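Local coordinates for protein potential RNA-dependent RNA polymerase (Human picobirnavirus, PDB 5I62) that catalyses RNA-directed RNA synthesis from ribonucleoside triphosphates, probably serving both transcription and genome replication of a double-stranded RNA virus, at residues A239-K251 with H347-D359. Sequence-based numbering, arbitrary orientation.
Sequences AVDRRITKMFDTK and HTTLNPNSQCLGD
A mixed polar and aliphatic contact sets Asn351, Asn353 and Gln355, on a turn and the strand after it in what is probably the palm, against Val240, Arg243, Met247 and Thr250 of helix 237-250. Thr250, near the end of the helix, takes two amides on its OG1. Asn351 ND2 gives a hydrogen bond of 3.1 Å to Thr250 OG1, nearly straight at 163° and in the plane of the amide. Asn353 ND2 gives the same oxygen a weaker, more bent bond. Thr250 OG1 in turn donates to Lys246 O, 2.8 Å away, which orients the hydroxyl so that its oxygen can accept from the two asparagine amides. Asn351 OD1 accepts from Asn353 N at 2.9 Å, an Asx turn within the type I turn 351-354.

This turn leads into strand 355-357, an outer strand of the four-stranded antiparallel sheet. The strand runs into Gly358-Asp359, consistent with the GDD hairpin of polymerase motif C in the palm.

Asn353 CB sits 3.9 Å from Met247 CB. Arg243 sets CG anti to the backbone N (chi1 -169°), which lays CG 3.1 Å from Asn353 O; the chain then bends. Waters link Arg243 NE to Asn353 OD1 and Arg243 NH1 to Ser354 O. Gln355 CG packs on Arg243 CG at 3.8 Å, and its amide reaches between Val240, Arg243 and Ile244. Tyr398 of strand 395-398 also touches Val240 and Gln355.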
ATOM      1  N   ALA A 239       7.188  -1.493  15.669  1.00 20.13           N
ATOM      2  CA  ALA A 239       6.185  -0.655  16.332  1.00 21.78           C
ATOM      3  C   ALA A 239       4.798  -1.280  16.226  1.00 18.55           C
ATOM      4  O   ALA A 239       3.988  -1.177  17.156  1.00 18.34           O
ATOM      5  CB  ALA A 239       6.182   0.753  15.747  1.00 23.40           C
ATOM      6  N   VAL A 240       4.502  -1.918  15.090  1.00 18.62           N
ATOM      7  CA  VAL A 240       3.228  -2.620  14.937  1.00 19.24           C
ATOM      8  C   VAL A 240       3.126  -3.742  15.955  1.00 16.60           C
ATOM      9  O   VAL A 240       2.086  -3.929  16.593  1.00 16.16           O
ATOM     10  CB  VAL A 240       3.067  -3.169  13.505  1.00 16.78           C
ATOM     11  CG1 VAL A 240       1.853  -4.115  13.436  1.00 13.73           C
ATOM     12  CG2 VAL A 240       2.899  -2.043  12.508  1.00 14.97           C
ATOM     13  N   ASP A 241       4.197  -4.533  16.076  1.00 15.77           N
ATOM     14  CA  ASP A 241       4.219  -5.684  16.971  1.00 18.87           C
ATOM     15  C   ASP A 241       4.051  -5.255  18.420  1.00 16.57           C
ATOM     16  O   ASP A 241       3.388  -5.937  19.206  1.00 17.41           O
ATOM     17  CB  ASP A 241       5.526  -6.462  16.807  1.00 18.63           C
ATOM     18  CG  ASP A 241       5.687  -7.062  15.408  1.00 29.45           C
ATOM     19  OD1 ASP A 241       4.692  -7.052  14.641  1.00 24.95           O
ATOM     20  OD2 ASP A 241       6.800  -7.553  15.074  1.00 29.49           O
ATOM     21  N   ARG A 242       4.660  -4.136  18.798  1.00 17.91           N
ATOM     22  CA  ARG A 242       4.497  -3.674  20.166  1.00 20.49           C
ATOM     23  C   ARG A 242       3.048  -3.339  20.464  1.00 16.67           C
ATOM     24  O   ARG A 242       2.552  -3.646  21.546  1.00 16.89           O
ATOM     25  CB  ARG A 242       5.386  -2.484  20.469  1.00 23.52           C
ATOM     26  CG  ARG A 242       6.817  -2.900  20.682  1.00 35.57           C
ATOM     27  CD  ARG A 242       7.598  -1.795  21.322  1.00 44.31           C
ATOM     28  NE  ARG A 242       6.950  -0.518  21.055  1.00 41.05           N
ATOM     29  CZ  ARG A 242       7.396   0.338  20.136  1.00 39.63           C
ATOM     30  NH1 ARG A 242       8.472   0.039  19.400  1.00 40.11           N
ATOM     31  NH2 ARG A 242       6.745   1.486  19.936  1.00 37.17           N
ATOM     32  N   ARG A 243       2.351  -2.703  19.519  1.00 17.66           N
ATOM     33  CA  ARG A 243       0.957  -2.363  19.777  1.00 16.36           C
ATOM     34  C   ARG A 243       0.057  -3.597  19.741  1.00 17.49           C
ATOM     35  O   ARG A 243      -0.898  -3.690  20.523  1.00 15.99           O
ATOM     36  CB  ARG A 243       0.464  -1.300  18.804  1.00 19.21           C
ATOM     37  CG  ARG A 243      -0.891  -0.738  19.221  1.00 18.92           C
ATOM     38  CD  ARG A 243      -1.058   0.717  18.878  1.00 20.90           C
ATOM     39  NE  ARG A 243      -0.013   1.569  19.446  1.00 25.95           N
ATOM     40  CZ  ARG A 243       0.148   2.853  19.125  1.00 25.90           C
ATOM     41  NH1 ARG A 243      -0.677   3.423  18.250  1.00 22.93           N
ATOM     42  NH2 ARG A 243       1.129   3.569  19.669  1.00 24.11           N
ATOM     43  N   ILE A 244       0.328  -4.547  18.837  1.00 15.07           N
ATOM     44  CA  ILE A 244      -0.390  -5.829  18.871  1.00 14.10           C
ATOM     45  C   ILE A 244      -0.291  -6.445  20.263  1.00 15.58           C
ATOM     46  O   ILE A 244      -1.285  -6.921  20.832  1.00 15.17           O
ATOM     47  CB  ILE A 244       0.164  -6.811  17.820  1.00 15.59           C
ATOM     48  CG1 ILE A 244      -0.035  -6.305  16.385  1.00 15.45           C
ATOM     49  CG2 ILE A 244      -0.472  -8.198  18.007  1.00 13.90           C
ATOM     50  CD1 ILE A 244      -1.471  -6.193  15.974  1.00 18.19           C
ATOM     51  N   THR A 245       0.926  -6.470  20.813  1.00 14.25           N
ATOM     52  CA  THR A 245       1.158  -7.018  22.148  1.00 17.24           C
ATOM     53  C   THR A 245       0.289  -6.314  23.192  1.00 16.70           C
ATOM     54  O   THR A 245      -0.365  -6.967  24.013  1.00 18.48           O
ATOM     55  CB  THR A 245       2.643  -6.899  22.516  1.00 19.38           C
ATOM     56  OG1 THR A 245       3.474  -7.435  21.470  1.00 17.17           O
ATOM     57  CG2 THR A 245       2.933  -7.646  23.822  1.00 20.23           C
ATOM     58  N   LYS A 246       0.272  -4.982  23.169  1.00 17.17           N
ATOM     59  CA  LYS A 246      -0.525  -4.222  24.133  1.00 16.51           C
ATOM     60  C   LYS A 246      -2.011  -4.495  23.964  1.00 17.93           C
ATOM     61  O   LYS A 246      -2.751  -4.545  24.956  1.00 18.32           O
ATOM     62  CB  LYS A 246      -0.228  -2.727  23.999  1.00 15.76           C
ATOM     63  CG  LYS A 246       1.181  -2.345  24.458  1.00 20.94           C
ATOM     64  CD  LYS A 246       1.421  -2.945  25.857  1.00 23.56           C
ATOM     65  CE  LYS A 246       2.899  -3.033  26.218  1.00 28.74           C
ATOM     66  NZ  LYS A 246       3.531  -1.699  26.445  1.00 28.24           N
ATOM     67  N   MET A 247      -2.456  -4.703  22.720  1.00 16.80           N
ATOM     68  CA  MET A 247      -3.857  -5.023  22.465  1.00 16.57           C
ATOM     69  C   MET A 247      -4.241  -6.339  23.134  1.00 20.97           C
ATOM     70  O   MET A 247      -5.305  -6.446  23.767  1.00 17.92           O
ATOM     71  CB  MET A 247      -4.101  -5.069  20.951  1.00 16.72           C
ATOM     72  CG  MET A 247      -5.561  -5.338  20.563  1.00 19.02           C
ATOM     73  SD  MET A 247      -5.709  -5.715  18.792  1.00 22.53           S
ATOM     74  CE  MET A 247      -4.875  -7.306  18.765  1.00 21.17           C
ATOM     75  N   PHE A 248      -3.369  -7.345  23.037  1.00 16.81           N
ATOM     76  CA  PHE A 248      -3.637  -8.600  23.724  1.00 20.17           C
ATOM     77  C   PHE A 248      -3.562  -8.440  25.241  1.00 19.83           C
ATOM     78  O   PHE A 248      -4.350  -9.055  25.973  1.00 22.07           O
ATOM     79  CB  PHE A 248      -2.677  -9.680  23.243  1.00 19.11           C
ATOM     80  CG  PHE A 248      -3.101 -10.320  21.957  1.00 20.59           C
ATOM     81  CD1 PHE A 248      -4.274 -11.058  21.898  1.00 22.91           C
ATOM     82  CD2 PHE A 248      -2.355 -10.168  20.807  1.00 22.46           C
ATOM     83  CE1 PHE A 248      -4.688 -11.647  20.709  1.00 30.10           C
ATOM     84  CE2 PHE A 248      -2.757 -10.764  19.615  1.00 23.63           C
ATOM     85  CZ  PHE A 248      -3.929 -11.488  19.565  1.00 22.66           C
ATOM     86  N   ASP A 249      -2.620  -7.624  25.726  1.00 17.65           N
ATOM     87  CA  ASP A 249      -2.471  -7.396  27.166  1.00 20.87           C
ATOM     88  C   ASP A 249      -3.677  -6.688  27.775  1.00 22.86           C
ATOM     89  O   ASP A 249      -3.973  -6.878  28.966  1.00 22.65           O
ATOM     90  CB  ASP A 249      -1.219  -6.559  27.448  1.00 20.54           C
ATOM     91  CG  ASP A 249       0.074  -7.300  27.151  1.00 22.26           C
ATOM     92  OD1 ASP A 249       0.052  -8.551  27.063  1.00 23.46           O
ATOM     93  OD2 ASP A 249       1.119  -6.615  27.023  1.00 23.22           O
ATOM     94  N   THR A 250      -4.358  -5.840  27.001  1.00 16.02           N
ATOM     95  CA  THR A 250      -5.405  -4.975  27.528  1.00 16.91           C
ATOM     96  C   THR A 250      -6.790  -5.308  26.986  1.00 19.06           C
ATOM     97  O   THR A 250      -7.728  -4.548  27.212  1.00 18.11           O
ATOM     98  CB  THR A 250      -5.076  -3.506  27.252  1.00 19.73           C
ATOM     99  OG1 THR A 250      -5.047  -3.269  25.828  1.00 19.31           O
ATOM    100  CG2 THR A 250      -3.733  -3.134  27.851  1.00 17.20           C
ATOM    101  N   LYS A 251      -6.960  -6.422  26.288  1.00 17.74           N
ATOM    102  CA  LYS A 251      -8.286  -6.699  25.780  1.00 20.45           C
ATOM    103  C   LYS A 251      -9.125  -7.407  26.835  1.00 25.64           C
ATOM    104  O   LYS A 251      -8.598  -8.055  27.742  1.00 25.81           O
ATOM    105  CB  LYS A 251      -8.247  -7.533  24.513  1.00 24.13           C
ATOM    106  CG  LYS A 251      -8.005  -8.990  24.711  1.00 27.30           C
ATOM    107  CD  LYS A 251      -8.387  -9.726  23.431  1.00 28.90           C
ATOM    108  CE  LYS A 251      -8.403 -11.212  23.660  1.00 28.52           C
ATOM    109  NZ  LYS A 251      -9.526 -11.620  24.549  1.00 24.14           N
ATOM    110  N   HIS A 347     -21.978   1.402  22.715  1.00 23.23           N
ATOM    111  CA  HIS A 347     -21.995   1.968  24.065  1.00 25.06           C
ATOM    112  C   HIS A 347     -20.723   1.670  24.841  1.00 29.83           C
ATOM    113  O   HIS A 347     -20.755   1.509  26.055  1.00 22.82           O
ATOM    114  CB  HIS A 347     -23.239   1.505  24.838  1.00 32.75           C
ATOM    115  CG  HIS A 347     -24.507   1.746  24.086  1.00 31.35           C
ATOM    116  ND1 HIS A 347     -25.106   0.780  23.307  1.00 35.62           N
ATOM    117  CD2 HIS A 347     -25.233   2.875  23.912  1.00 37.50           C
ATOM    118  CE1 HIS A 347     -26.173   1.292  22.719  1.00 38.30           C
ATOM    119  NE2 HIS A 347     -26.270   2.564  23.066  1.00 41.96           N
ATOM    120  N   THR A 348     -19.584   1.630  24.161  1.00 20.61           N
ATOM    121  CA  THR A 348     -18.321   1.407  24.843  1.00 20.83           C
ATOM    122  C   THR A 348     -17.243   2.223  24.131  1.00 21.78           C
ATOM    123  O   THR A 348     -17.535   3.145  23.360  1.00 21.43           O
ATOM    124  CB  THR A 348     -18.016  -0.103  24.940  1.00 22.11           C
ATOM    125  OG1 THR A 348     -16.856  -0.299  25.753  1.00 23.94           O
ATOM    126  CG2 THR A 348     -17.763  -0.712  23.549  1.00 22.40           C
ATOM    127  N   THR A 349     -15.985   1.887  24.401  1.00 19.76           N
ATOM    128  CA  THR A 349     -14.825   2.662  23.984  1.00 23.53           C
ATOM    129  C   THR A 349     -13.863   1.762  23.221  1.00 19.39           C
ATOM    130  O   THR A 349     -13.626   0.619  23.614  1.00 17.20           O
ATOM    131  CB  THR A 349     -14.124   3.283  25.204  1.00 24.64           C
ATOM    132  OG1 THR A 349     -15.028   4.178  25.860  1.00 32.84           O
ATOM    133  CG2 THR A 349     -12.883   4.050  24.804  1.00 27.00           C
ATOM    134  N   LEU A 350     -13.320   2.281  22.117  1.00 17.93           N
ATOM    135  CA  LEU A 350     -12.337   1.535  21.345  1.00 13.58           C
ATOM    136  C   LEU A 350     -11.099   1.293  22.198  1.00 14.67           C
ATOM    137  O   LEU A 350     -10.593   2.210  22.845  1.00 16.84           O
ATOM    138  CB  LEU A 350     -11.954   2.315  20.072  1.00 14.33           C
ATOM    139  CG  LEU A 350     -10.933   1.611  19.172  1.00 12.80           C
ATOM    140  CD1 LEU A 350     -11.579   0.326  18.585  1.00 12.68           C
ATOM    141  CD2 LEU A 350     -10.414   2.561  18.064  1.00 12.15           C
ATOM    142  N   ASN A 351     -10.609   0.061  22.216  1.00 16.62           N
ATOM    143  CA  ASN A 351      -9.301  -0.177  22.813  1.00 14.56           C
ATOM    144  C   ASN A 351      -8.277   0.568  21.966  1.00 17.28           C
ATOM    145  O   ASN A 351      -8.146   0.269  20.777  1.00 16.03           O
ATOM    146  CB  ASN A 351      -9.001  -1.665  22.851  1.00 16.09           C
ATOM    147  CG  ASN A 351      -7.703  -1.995  23.575  1.00 19.37           C
ATOM    148  OD1 ASN A 351      -6.664  -1.352  23.362  1.00 17.46           O
ATOM    149  ND2 ASN A 351      -7.761  -3.004  24.443  1.00 14.76           N
ATOM    150  N   PRO A 352      -7.553   1.547  22.517  1.00 18.61           N
ATOM    151  CA  PRO A 352      -6.688   2.398  21.678  1.00 19.33           C
ATOM    152  C   PRO A 352      -5.491   1.667  21.096  1.00 19.37           C
ATOM    153  O   PRO A 352      -4.836   2.209  20.193  1.00 17.62           O
ATOM    154  CB  PRO A 352      -6.249   3.512  22.639  1.00 21.43           C
ATOM    155  CG  PRO A 352      -6.292   2.843  24.011  1.00 18.85           C
ATOM    156  CD  PRO A 352      -7.494   1.921  23.945  1.00 18.76           C
ATOM    157  N   ASN A 353      -5.195   0.456  21.568  1.00 15.74           N
ATOM    158  CA  ASN A 353      -4.155  -0.351  20.945  1.00 17.47           C
ATOM    159  C   ASN A 353      -4.629  -1.069  19.683  1.00 18.63           C
ATOM    160  O   ASN A 353      -3.824  -1.769  19.054  1.00 16.03           O
ATOM    161  CB  ASN A 353      -3.604  -1.346  21.959  1.00 15.89           C
ATOM    162  CG  ASN A 353      -3.047  -0.653  23.192  1.00 18.44           C
ATOM    163  OD1 ASN A 353      -2.074   0.096  23.094  1.00 18.83           O
ATOM    164  ND2 ASN A 353      -3.661  -0.888  24.342  1.00 16.68           N
ATOM    165  N   SER A 354      -5.909  -0.933  19.323  1.00 16.09           N
ATOM    166  CA  SER A 354      -6.351  -1.288  17.981  1.00 12.62           C
ATOM    167  C   SER A 354      -5.533  -0.490  16.962  1.00 13.06           C
ATOM    168  O   SER A 354      -4.999   0.581  17.260  1.00 14.22           O
ATOM    169  CB  SER A 354      -7.847  -1.001  17.805  1.00 13.76           C
ATOM    170  OG  SER A 354      -8.611  -1.673  18.808  1.00 15.49           O
ATOM    171  N   GLN A 355      -5.438  -1.018  15.739  1.00 12.91           N
ATOM    172  CA  GLN A 355      -4.595  -0.414  14.713  1.00 14.73           C
ATOM    173  C   GLN A 355      -5.305  -0.440  13.366  1.00 16.74           C
ATOM    174  O   GLN A 355      -6.135  -1.315  13.103  1.00 14.78           O
ATOM    175  CB  GLN A 355      -3.256  -1.159  14.555  1.00 14.85           C
ATOM    176  CG  GLN A 355      -2.376  -1.174  15.760  1.00 18.57           C
ATOM    177  CD  GLN A 355      -1.056  -1.857  15.466  1.00 16.54           C
ATOM    178  OE1 GLN A 355      -0.754  -2.919  16.010  1.00 19.51           O
ATOM    179  NE2 GLN A 355      -0.276  -1.256  14.577  1.00 13.23           N
ATOM    180  N   CYS A 356      -4.941   0.507  12.501  1.00 15.72           N
ATOM    181  CA  CYS A 356      -5.384   0.452  11.117  1.00 16.23           C
ATOM    182  C   CYS A 356      -4.363   1.132  10.212  1.00 18.58           C
ATOM    183  O   CYS A 356      -3.605   2.008  10.634  1.00 18.54           O
ATOM    184  CB  CYS A 356      -6.766   1.091  10.914  1.00 17.50           C
ATOM    185  SG  CYS A 356      -6.945   2.754  11.570  1.00 20.72           S
ATOM    186  N   LEU A 357      -4.376   0.720   8.953  1.00 17.96           N
ATOM    187  CA  LEU A 357      -3.494   1.292   7.948  1.00 21.78           C
ATOM    188  C   LEU A 357      -4.178   1.097   6.611  1.00 19.08           C
ATOM    189  O   LEU A 357      -4.401  -0.046   6.206  1.00 20.97           O
ATOM    190  CB  LEU A 357      -2.121   0.625   7.951  1.00 21.41           C
ATOM    191  CG  LEU A 357      -1.230   1.102   6.800  1.00 23.87           C
ATOM    192  CD1 LEU A 357      -0.681   2.485   7.106  1.00 21.01           C
ATOM    193  CD2 LEU A 357      -0.107   0.113   6.527  1.00 23.14           C
ATOM    194  N   GLY A 358      -4.554   2.194   5.963  1.00 18.71           N
ATOM    195  CA  GLY A 358      -5.287   2.072   4.714  1.00 18.67           C
ATOM    196  C   GLY A 358      -6.533   1.235   4.915  1.00 21.27           C
ATOM    197  O   GLY A 358      -7.341   1.520   5.811  1.00 20.25           O
ATOM    198  N   ASP A 359      -6.672   0.166   4.135  1.00 16.25           N
ATOM    199  CA  ASP A 359      -7.833  -0.702   4.220  1.00 19.48           C
ATOM    200  C   ASP A 359      -7.649  -1.863   5.196  1.00 21.71           C
ATOM    201  O   ASP A 359      -8.504  -2.750   5.240  1.00 21.24           O
ATOM    202  CB  ASP A 359      -8.209  -1.241   2.827  1.00 20.60           C
ATOM    203  CG  ASP A 359      -7.212  -2.269   2.280  1.00 29.98           C
ATOM    204  OD1 ASP A 359      -6.091  -2.396   2.815  1.00 28.82           O
ATOM    205  OD2 ASP A 359      -7.554  -2.945   1.284  1.00 34.39           O
TER
HETATM  206  O   HOH W   1      -2.996   2.351  16.839  1.00 24.04           O
HETATM  207  O   HOH W   2       0.592   0.675  22.340  1.00 31.79           O